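Local coordinates for protein putative tryptophan halogenase (Xanthomonas campestris pv. campestris, PDB 6Y1W) that probably halogenates an aromatic substrate with the help of a reduced flavin cofactor, at residues A[105-110]-A[441-446]; A[120-125]-A[429-434]. One frame throughout, in Å; residues are numbered along the deposited sequence. Where two conformers were deposited one is given.

Interaction 1: A[105-110]-A[441-446]. With BUD ((2S,3S)-butane-2,3-diol), chain H.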
ATOM      1  N   ILE A 105     -14.690 -12.043 -18.713  1.00 11.78           N
ATOM      2  CA  ILE A 105     -14.439 -10.595 -18.699  1.00 13.75           C
ATOM      3  C   ILE A 105     -13.628 -10.235 -17.462  1.00 13.29           C
ATOM      4  O   ILE A 105     -13.940 -10.678 -16.343  1.00 15.65           O
ATOM      5  CB  ILE A 105     -15.763  -9.793 -18.723  1.00 12.90           C
ATOM      6  CG1 ILE A 105     -16.484 -10.035 -20.054  1.00 15.82           C
ATOM      7  CG2 ILE A 105     -15.518  -8.277 -18.533  1.00 14.27           C
ATOM      8  CD1 ILE A 105     -17.966  -9.580 -19.978  1.00 18.09           C
ATOM      9  N   HIS A 106     -12.603  -9.394 -17.672  1.00 12.70           N
ATOM     10  CA  HIS A 106     -11.847  -8.760 -16.603  1.00 13.47           C
ATOM     11  C   HIS A 106     -12.341  -7.323 -16.548  1.00 12.24           C
ATOM     12  O   HIS A 106     -11.971  -6.507 -17.397  1.00 15.89           O
ATOM     13  CB  HIS A 106     -10.353  -8.804 -16.899  1.00 14.45           C
ATOM     14  CG  HIS A 106      -9.521  -8.082 -15.888  1.00 13.73           C
ATOM     15  ND1 HIS A 106      -8.205  -7.745 -16.122  1.00 13.51           N
ATOM     16  CD2 HIS A 106      -9.831  -7.600 -14.662  1.00 14.23           C
ATOM     17  CE1 HIS A 106      -7.732  -7.098 -15.068  1.00 15.73           C
ATOM     18  NE2 HIS A 106      -8.699  -6.983 -14.177  1.00 13.59           N
ATOM     19  N   SER A 107     -13.137  -7.007 -15.533  1.00 11.92           N
ATOM     20  CA  SER A 107     -13.754  -5.685 -15.459  1.00 13.40           C
ATOM     21  C   SER A 107     -13.080  -4.862 -14.382  1.00 14.53           C
ATOM     22  O   SER A 107     -12.336  -5.375 -13.543  1.00 14.20           O
ATOM     23  CB  SER A 107     -15.260  -5.791 -15.166  1.00 14.83           C
ATOM     24  OG  SER A 107     -15.491  -6.180 -13.817  1.00 15.88           O
ATOM     25  N   PHE A 108     -13.374  -3.562 -14.396  1.00 13.45           N
ATOM     26  CA  PHE A 108     -13.088  -2.724 -13.246  1.00 13.79           C
ATOM     27  C   PHE A 108     -14.086  -3.026 -12.137  1.00 15.82           C
ATOM     28  O   PHE A 108     -14.937  -3.916 -12.253  1.00 17.73           O
ATOM     29  CB  PHE A 108     -13.126  -1.246 -13.647  1.00 14.63           C
ATOM     30  CG  PHE A 108     -12.225  -0.913 -14.810  1.00 14.51           C
ATOM     31  CD1 PHE A 108     -10.919  -1.399 -14.855  1.00 14.90           C
ATOM     32  CD2 PHE A 108     -12.692  -0.124 -15.859  1.00 13.33           C
ATOM     33  CE1 PHE A 108     -10.086  -1.090 -15.937  1.00 14.57           C
ATOM     34  CE2 PHE A 108     -11.872   0.170 -16.948  1.00 15.69           C
ATOM     35  CZ  PHE A 108     -10.580  -0.289 -16.985  1.00 14.37           C
ATOM     36  N   GLY A 109     -13.973  -2.321 -11.024  1.00 18.04           N
ATOM     37  CA  GLY A 109     -14.932  -2.522  -9.944  1.00 18.10           C
ATOM     38  C   GLY A 109     -14.565  -3.674  -9.017  1.00 18.35           C
ATOM     39  O   GLY A 109     -13.413  -4.069  -8.905  1.00 19.65           O
ATOM     40  N   HIS A 110     -15.579  -4.197  -8.325  1.00 18.11           N
ATOM     41  CA  HIS A 110     -15.364  -5.244  -7.337  1.00 16.84           C
ATOM     42  C   HIS A 110     -16.513  -6.220  -7.481  1.00 16.83           C
ATOM     43  O   HIS A 110     -17.644  -5.819  -7.760  1.00 28.38           O
ATOM     44  CB  HIS A 110     -15.320  -4.702  -5.901  1.00 23.41           C
ATOM     45  CG  HIS A 110     -14.776  -5.683  -4.899  1.00 37.58           C
ATOM     46  ND1 HIS A 110     -13.426  -5.964  -4.778  1.00 38.72           N
ATOM     47  CD2 HIS A 110     -15.405  -6.469  -3.987  1.00 44.20           C
ATOM     48  CE1 HIS A 110     -13.246  -6.873  -3.835  1.00 34.98           C
ATOM     49  NE2 HIS A 110     -14.433  -7.196  -3.338  1.00 44.36           N
ATOM     50  N   ALA A 441      -5.694  -4.732  -8.548  1.00 19.24           N
ATOM     51  CA  ALA A 441      -6.420  -4.935  -7.317  1.00 22.22           C
ATOM     52  C   ALA A 441      -6.729  -6.423  -7.106  1.00 20.52           C
ATOM     53  O   ALA A 441      -6.578  -7.258  -7.997  1.00 16.63           O
ATOM     54  CB  ALA A 441      -7.722  -4.136  -7.350  1.00 29.22           C
ATOM     55  N   GLU A 442      -7.134  -6.751  -5.880  1.00 18.79           N
ATOM     56  CA  GLU A 442      -7.571  -8.119  -5.605  0.55 17.15           C
ATOM     57  C   GLU A 442      -8.619  -8.596  -6.606  1.00 19.79           C
ATOM     58  O   GLU A 442      -8.544  -9.736  -7.078  1.00 18.06           O
ATOM     59  CB  GLU A 442      -8.087  -8.219  -4.165  0.55 20.40           C
ATOM     60  CG  GLU A 442      -6.947  -8.123  -3.157  0.55 22.27           C
ATOM     61  CD  GLU A 442      -7.407  -8.206  -1.713  0.55 21.69           C
ATOM     62  OE1 GLU A 442      -8.608  -8.390  -1.476  0.55 27.60           O
ATOM     63  OE2 GLU A 442      -6.549  -8.083  -0.809  0.55 26.25           O
ATOM     64  N   ASN A 443      -9.594  -7.741  -6.964  1.00 17.52           N
ATOM     65  CA  ASN A 443     -10.629  -8.139  -7.923  1.00 18.09           C
ATOM     66  C   ASN A 443     -10.018  -8.625  -9.239  1.00 16.22           C
ATOM     67  O   ASN A 443     -10.559  -9.542  -9.889  1.00 16.40           O
ATOM     68  CB  ASN A 443     -11.576  -6.958  -8.209  1.00 19.77           C
ATOM     69  CG  ASN A 443     -12.701  -7.337  -9.188  1.00 20.90           C
ATOM     70  OD1 ASN A 443     -13.569  -8.100  -8.837  1.00 24.05           O
ATOM     71  ND2 ASN A 443     -12.668  -6.800 -10.393  1.00 26.38           N
ATOM     72  N   SER A 444      -8.942  -7.967  -9.677  1.00 15.11           N
ATOM     73  CA  SER A 444      -8.311  -8.305 -10.953  1.00 14.50           C
ATOM     74  C   SER A 444      -7.656  -9.674 -10.887  1.00 15.23           C
ATOM     75  O   SER A 444      -7.861 -10.508 -11.781  1.00 15.53           O
ATOM     76  CB  SER A 444      -7.256  -7.256 -11.310  1.00 16.98           C
ATOM     77  OG  SER A 444      -7.892  -6.059 -11.741  1.00 16.71           O
ATOM     78  N   TRP A 445      -6.860  -9.917  -9.831  1.00 14.52           N
ATOM     79  CA  TRP A 445      -6.245 -11.237  -9.638  1.00 14.45           C
ATOM     80  C   TRP A 445      -7.315 -12.334  -9.610  1.00 16.29           C
ATOM     81  O   TRP A 445      -7.143 -13.405 -10.224  1.00 16.24           O
ATOM     82  CB  TRP A 445      -5.448 -11.270  -8.317  1.00 16.37           C
ATOM     83  CG  TRP A 445      -4.147 -10.556  -8.368  1.00 14.74           C
ATOM     84  CD1 TRP A 445      -3.867  -9.327  -7.819  1.00 19.95           C
ATOM     85  CD2 TRP A 445      -2.922 -11.015  -8.968  1.00 14.27           C
ATOM     86  NE1 TRP A 445      -2.561  -8.999  -8.047  1.00 21.04           N
ATOM     87  CE2 TRP A 445      -1.956 -10.002  -8.763  1.00 21.17           C
ATOM     88  CE3 TRP A 445      -2.558 -12.175  -9.663  1.00 16.77           C
ATOM     89  CZ2 TRP A 445      -0.634 -10.116  -9.218  1.00 20.74           C
ATOM     90  CZ3 TRP A 445      -1.245 -12.288 -10.131  1.00 17.54           C
ATOM     91  CH2 TRP A 445      -0.295 -11.261  -9.902  1.00 19.69           C
ATOM     92  N   ILE A 446      -8.426 -12.084  -8.900  1.00 15.78           N
ATOM     93  CA  ILE A 446      -9.481 -13.093  -8.785  1.00 16.27           C
ATOM     94  C   ILE A 446     -10.154 -13.318 -10.129  1.00 18.35           C
ATOM     95  O   ILE A 446     -10.279 -14.451 -10.589  1.00 15.81           O
ATOM     96  CB  ILE A 446     -10.528 -12.690  -7.728  1.00 14.48           C
ATOM     97  CG1 ILE A 446      -9.895 -12.509  -6.353  1.00 16.43           C
ATOM     98  CG2 ILE A 446     -11.696 -13.693  -7.699  1.00 18.02           C
ATOM     99  CD1 ILE A 446     -10.820 -11.753  -5.398  1.00 18.81           C
TER
HETATM  100  C1  BUD H 606      -6.797  -1.228 -13.836  0.92 20.64           C
HETATM  101  O1  BUD H 606      -7.093  -3.580 -13.970  0.92 21.01           O
HETATM  102  C2  BUD H 606      -6.580  -2.569 -13.134  0.92 26.31           C
HETATM  103  O2  BUD H 606      -7.080  -3.759 -11.040  0.92 23.44           O
HETATM  104  C3  BUD H 606      -7.314  -2.576 -11.788  0.92 24.67           C
HETATM  105  C4  BUD H 606      -6.848  -1.367 -10.968  0.92 25.63           C
HETATM  106  O   HOH W   1     -10.629  -5.151 -11.194  1.00 32.01           O
HETATM  107  O   HOH W   2     -10.410  -5.420  -5.428  1.00 23.10           O
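H106, near the end of strand 102-107, and S444, in the first turn of helix 442-451, have their CA atoms 6.7 Å apart. Past the strand the chain runs on until H110 and N443 bring their CA atoms within 5.6 Å. In this flavin-dependent halogenase fold the strand is an outermost one, within this chain, of a mixed sheet, and A441 occupies the N-cap position of the helix. The imidazole of H106 reaches across with CG anti to the backbone N (chi1 176°), which sets NE2 against S444 OG at 2.7 Å, in the plane of the ring. On its far side, ND1 is bonded to E347, a predicted tryptophan-binding residue, so both ring nitrogens are held and the ring's rotation is fixed. The S444 hydroxyl has two further partners: a water, and O2 of the bound butanediol at 2.5 Å. The same O2 accepts a nearly straight bond (172°) from A441 N at 3.0 Å. F108 also lines the diol pocket, its CE1 nearest BUD C1; its side chain lies about 4 Å from that of K89, the predicted catalytic lysine. N443 points its amide at the 107-110 backbone: ND2 donates at 2.7 Å to the water held by S107 O and S444 OG, while OD1 is bonded to T111. The H110 ring meets N443 CB obliquely through ND1, ring and amide planes 43° apart, and its NE2 is bonded to D114. A second water joins H110 ND1 to N443 N, from which it accepts at 2.9 Å.

Interaction 2: A[120-125]-A[429-434]. With MES (2-(N-morpholino)-ethanesulfonic acid), chain G.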
ATOM      1  N   PHE A 120     -15.061 -11.673  -1.086  1.00 16.62           N
ATOM      2  CA  PHE A 120     -16.308 -12.245  -1.616  1.00 17.03           C
ATOM      3  C   PHE A 120     -16.108 -13.614  -2.258  1.00 18.82           C
ATOM      4  O   PHE A 120     -17.000 -14.474  -2.208  1.00 18.73           O
ATOM      5  CB  PHE A 120     -16.908 -11.303  -2.677  1.00 14.79           C
ATOM      6  CG  PHE A 120     -18.110 -11.913  -3.394  1.00 14.51           C
ATOM      7  CD1 PHE A 120     -19.271 -12.101  -2.682  1.00 14.82           C
ATOM      8  CD2 PHE A 120     -18.054 -12.240  -4.754  1.00 16.04           C
ATOM      9  CE1 PHE A 120     -20.416 -12.649  -3.313  1.00 16.33           C
ATOM     10  CE2 PHE A 120     -19.182 -12.812  -5.393  1.00 16.30           C
ATOM     11  CZ  PHE A 120     -20.363 -13.025  -4.641  1.00 15.72           C
ATOM     12  N   GLN A 121     -14.974 -13.819  -2.923  1.00 14.53           N
ATOM     13  CA  GLN A 121     -14.782 -15.050  -3.673  1.00 15.19           C
ATOM     14  C   GLN A 121     -14.857 -16.283  -2.789  1.00 17.08           C
ATOM     15  O   GLN A 121     -15.163 -17.363  -3.304  1.00 17.20           O
ATOM     16  CB  GLN A 121     -13.472 -15.028  -4.465  1.00 17.85           C
ATOM     17  CG  GLN A 121     -12.187 -15.272  -3.660  1.00 17.48           C
ATOM     18  CD  GLN A 121     -11.658 -14.029  -2.952  1.00 16.54           C
ATOM     19  OE1 GLN A 121     -12.376 -13.045  -2.744  1.00 15.85           O
ATOM     20  NE2 GLN A 121     -10.402 -14.121  -2.471  1.00 15.16           N
ATOM     21  N   HIS A 122     -14.562 -16.158  -1.482  1.00 16.88           N
ATOM     22  CA  HIS A 122     -14.671 -17.323  -0.596  1.00 17.45           C
ATOM     23  C   HIS A 122     -16.116 -17.737  -0.413  1.00 20.19           C
ATOM     24  O   HIS A 122     -16.421 -18.937  -0.445  1.00 19.34           O
ATOM     25  CB  HIS A 122     -13.996 -17.027   0.746  1.00 16.86           C
ATOM     26  CG  HIS A 122     -12.527 -16.825   0.595  1.00 15.82           C
ATOM     27  ND1 HIS A 122     -11.668 -17.881   0.384  1.00 17.72           N
ATOM     28  CD2 HIS A 122     -11.780 -15.698   0.493  1.00 15.36           C
ATOM     29  CE1 HIS A 122     -10.445 -17.420   0.208  1.00 15.70           C
ATOM     30  NE2 HIS A 122     -10.485 -16.096   0.269  1.00 15.50           N
ATOM     31  N   PHE A 123     -17.027 -16.765  -0.288  1.00 17.85           N
ATOM     32  CA  PHE A 123     -18.452 -17.081  -0.233  1.00 14.02           C
ATOM     33  C   PHE A 123     -18.926 -17.619  -1.568  1.00 15.72           C
ATOM     34  O   PHE A 123     -19.709 -18.579  -1.614  1.00 17.26           O
ATOM     35  CB  PHE A 123     -19.243 -15.846   0.191  1.00 15.28           C
ATOM     36  CG  PHE A 123     -18.812 -15.342   1.531  1.00 16.69           C
ATOM     37  CD1 PHE A 123     -19.326 -15.900   2.690  1.00 20.71           C
ATOM     38  CD2 PHE A 123     -17.806 -14.383   1.631  1.00 15.57           C
ATOM     39  CE1 PHE A 123     -18.885 -15.488   3.941  1.00 22.68           C
ATOM     40  CE2 PHE A 123     -17.360 -13.953   2.867  1.00 22.03           C
ATOM     41  CZ  PHE A 123     -17.887 -14.500   4.030  1.00 20.38           C
ATOM     42  N   TRP A 124     -18.432 -17.048  -2.668  1.00 17.40           N
ATOM     43  CA  TRP A 124     -18.836 -17.564  -3.978  1.00 16.58           C
ATOM     44  C   TRP A 124     -18.360 -18.999  -4.182  1.00 17.24           C
ATOM     45  O   TRP A 124     -19.113 -19.831  -4.701  1.00 17.82           O
ATOM     46  CB  TRP A 124     -18.320 -16.651  -5.086  1.00 17.07           C
ATOM     47  CG  TRP A 124     -18.782 -17.082  -6.431  1.00 16.69           C
ATOM     48  CD1 TRP A 124     -19.938 -16.695  -7.056  1.00 19.37           C
ATOM     49  CD2 TRP A 124     -18.122 -17.979  -7.332  1.00 14.75           C
ATOM     50  NE1 TRP A 124     -20.032 -17.296  -8.292  1.00 16.74           N
ATOM     51  CE2 TRP A 124     -18.948 -18.109  -8.476  1.00 15.58           C
ATOM     52  CE3 TRP A 124     -16.935 -18.709  -7.281  1.00 17.76           C
ATOM     53  CZ2 TRP A 124     -18.605 -18.913  -9.571  1.00 17.80           C
ATOM     54  CZ3 TRP A 124     -16.605 -19.510  -8.358  1.00 22.75           C
ATOM     55  CH2 TRP A 124     -17.440 -19.617  -9.485  1.00 20.28           C
ATOM     56  N   LEU A 125     -17.116 -19.309  -3.767  1.00 17.75           N
ATOM     57  CA  LEU A 125     -16.569 -20.660  -3.907  1.00 18.55           C
ATOM     58  C   LEU A 125     -17.384 -21.679  -3.104  1.00 20.93           C
ATOM     59  O   LEU A 125     -17.676 -22.781  -3.593  1.00 23.74           O
ATOM     60  CB  LEU A 125     -15.102 -20.670  -3.460  1.00 19.72           C
ATOM     61  CG  LEU A 125     -14.129 -20.051  -4.487  1.00 20.91           C
ATOM     62  CD1 LEU A 125     -12.779 -19.655  -3.853  1.00 21.65           C
ATOM     63  CD2 LEU A 125     -13.950 -20.943  -5.737  1.00 23.19           C
ATOM     64  N   SER A 429      -5.913 -21.998  -1.667  1.00 15.97           N
ATOM     65  CA  SER A 429      -6.838 -21.482  -0.677  0.58 19.60           C
ATOM     66  C   SER A 429      -7.765 -20.385  -1.178  1.00 16.39           C
ATOM     67  O   SER A 429      -8.498 -19.815  -0.373  1.00 18.55           O
ATOM     68  CB  SER A 429      -6.054 -20.936   0.531  0.58 29.50           C
ATOM     69  OG  SER A 429      -5.066 -20.014   0.099  0.58 25.72           O
ATOM     70  N   GLY A 430      -7.737 -20.056  -2.469  1.00 17.89           N
ATOM     71  CA  GLY A 430      -8.602 -19.003  -2.991  1.00 18.58           C
ATOM     72  C   GLY A 430      -8.223 -17.600  -2.578  1.00 18.57           C
ATOM     73  O   GLY A 430      -9.026 -16.675  -2.723  1.00 17.36           O
ATOM     74  N   ARG A 431      -7.009 -17.411  -2.094  1.00 18.06           N
ATOM     75  CA  ARG A 431      -6.587 -16.139  -1.517  1.00 18.73           C
ATOM     76  C   ARG A 431      -5.798 -15.288  -2.497  1.00 19.56           C
ATOM     77  O   ARG A 431      -5.063 -15.804  -3.350  1.00 17.94           O
ATOM     78  CB  ARG A 431      -5.768 -16.385  -0.247  1.00 17.91           C
ATOM     79  CG  ARG A 431      -6.650 -17.098   0.791  1.00 26.80           C
ATOM     80  CD  ARG A 431      -6.054 -17.043   2.209  1.00 27.04           C
ATOM     81  NE  ARG A 431      -5.948 -18.381   2.794  1.00 37.75           N
ATOM     82  CZ  ARG A 431      -6.845 -18.948   3.602  1.00 24.00           C
ATOM     83  NH1 ARG A 431      -6.609 -20.168   4.058  1.00 25.47           N
ATOM     84  NH2 ARG A 431      -7.956 -18.298   3.983  1.00 28.56           N
ATOM     85  N   VAL A 432      -5.995 -13.964  -2.373  1.00 16.69           N
ATOM     86  CA  VAL A 432      -5.279 -12.946  -3.135  1.00 17.28           C
ATOM     87  C   VAL A 432      -4.965 -11.822  -2.155  1.00 21.74           C
ATOM     88  O   VAL A 432      -5.672 -11.617  -1.167  1.00 21.50           O
ATOM     89  CB  VAL A 432      -6.104 -12.398  -4.340  1.00 15.57           C
ATOM     90  CG1 VAL A 432      -6.444 -13.554  -5.322  1.00 18.47           C
ATOM     91  CG2 VAL A 432      -7.420 -11.763  -3.873  1.00 20.31           C
ATOM     92  N   PHE A 433      -3.919 -11.061  -2.445  1.00 25.50           N
ATOM     93  CA  PHE A 433      -3.606  -9.888  -1.641  0.65 30.97           C
ATOM     94  C   PHE A 433      -3.181  -8.768  -2.571  1.00 39.91           C
ATOM     95  O   PHE A 433      -2.838  -8.992  -3.741  1.00 33.14           O
ATOM     96  CB  PHE A 433      -2.513 -10.183  -0.621  0.65 28.21           C
ATOM     97  CG  PHE A 433      -1.190 -10.533  -1.236  0.65 28.44           C
ATOM     98  CD1 PHE A 433      -0.883 -11.846  -1.563  0.65 20.12           C
ATOM     99  CD2 PHE A 433      -0.241  -9.536  -1.483  0.65 24.55           C
ATOM    100  CE1 PHE A 433       0.338 -12.178  -2.105  0.65 17.70           C
ATOM    101  CE2 PHE A 433       0.969  -9.842  -2.034  0.65 22.49           C
ATOM    102  CZ  PHE A 433       1.271 -11.165  -2.356  0.65 25.84           C
ATOM    103  N   HIS A 434      -3.248  -7.548  -2.065  1.00 27.85           N
ATOM    104  CA  HIS A 434      -2.788  -6.395  -2.810  1.00 28.99           C
ATOM    105  C   HIS A 434      -1.725  -5.750  -1.950  1.00 36.24           C
ATOM    106  O   HIS A 434      -1.918  -5.609  -0.742  1.00 34.03           O
ATOM    107  CB  HIS A 434      -3.908  -5.392  -3.107  1.00 33.71           C
ATOM    108  CG  HIS A 434      -3.403  -4.073  -3.611  1.00 32.11           C
ATOM    109  ND1 HIS A 434      -3.061  -3.034  -2.770  1.00 40.50           N
ATOM    110  CD2 HIS A 434      -3.161  -3.631  -4.869  1.00 33.83           C
ATOM    111  CE1 HIS A 434      -2.632  -2.010  -3.488  1.00 37.06           C
ATOM    112  NE2 HIS A 434      -2.675  -2.349  -4.765  1.00 31.93           N
TER
HETATM  113  O1  MES G 605     -11.258  -9.080   3.064  0.50 27.67           O
HETATM  114  C2  MES G 605     -10.686  -8.317   1.991  0.50 33.96           C
HETATM  115  C3  MES G 605      -9.160  -8.396   1.943  0.50 28.22           C
HETATM  116  N4  MES G 605      -8.845  -9.816   2.083  0.50 42.22           N
HETATM  117  C5  MES G 605      -9.340 -10.579   3.229  0.50 31.43           C
HETATM  118  C6  MES G 605     -10.299  -9.654   3.966  0.50 32.51           C
HETATM  119  C7  MES G 605      -8.118 -10.477   0.998  0.50 30.98           C
HETATM  120  C8  MES G 605      -7.805 -11.914   1.412  0.50 23.46           C
HETATM  121  S   MES G 605      -8.944 -12.899   0.658  0.50 17.54           S
HETATM  122  O1S MES G 605      -9.807 -13.492   1.687  0.50 19.90           O
HETATM  123  O2S MES G 605      -8.216 -13.944  -0.086  0.50 21.81           O
HETATM  124  O3S MES G 605      -9.765 -12.057  -0.251  0.50 20.90           O
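Q121 NE2 serves two acceptors: G430 O at 2.9 Å, across the contact, and sulfonate O3S of the bound MES at 3.1 Å. The carbonyl bond is nearly straight (167°), and G430 O lies close to the amide plane of Q121. To bring NE2 there the chain bends at chi2 (-82°), with CG set between the backbone N and the carbonyl carbon. CG then lies over one face of the H122 ring, near its rim. That ring presents its CE1 edge to S429 O at 3.1 Å, while NE2 donates to MES O2S, also at 3.1 Å and almost linearly (172°). The contact joins helix 120-129 to the loop after helix 417-429, where G430, with positive phi, is the first residue to leave helical angles; L125 CD1 packs on G430 CA at 4.3 Å. MES, probably from the crystallisation liquor, bridges the two segments, since O2S also accepts from V432 N at 3.2 Å. G119 N also bonds to MES. R431 touches H122 CE1 through its CG at 3.9 Å, while its guanidinium NH1 forms a salt bridge with D373 of the second subunit.

In the fold
Interactions 1 and 2 lie side by side, their centres about 12 Å apart, and meet through I446 and E442 of helix 442-451. I446 CD1 comes within 3.3 Å of Q121 OE1, and I446 CG1 packs on V432 CG2 at 3.6 Å; E442 OE2 packs on F433 CA, also at 3.6 Å. Along the chain, strand 102-107 leads on to helix 120-129, and D114 between them ties both contacts together by bonding H110 NE2 and F120 N. The butanediol of interaction 1 sits beside predicted catalytic and substrate-binding residues, whereas the MES of interaction 2 lies away from the annotated sites. The side chain of V432 is about 11 Å from a bound butanediol.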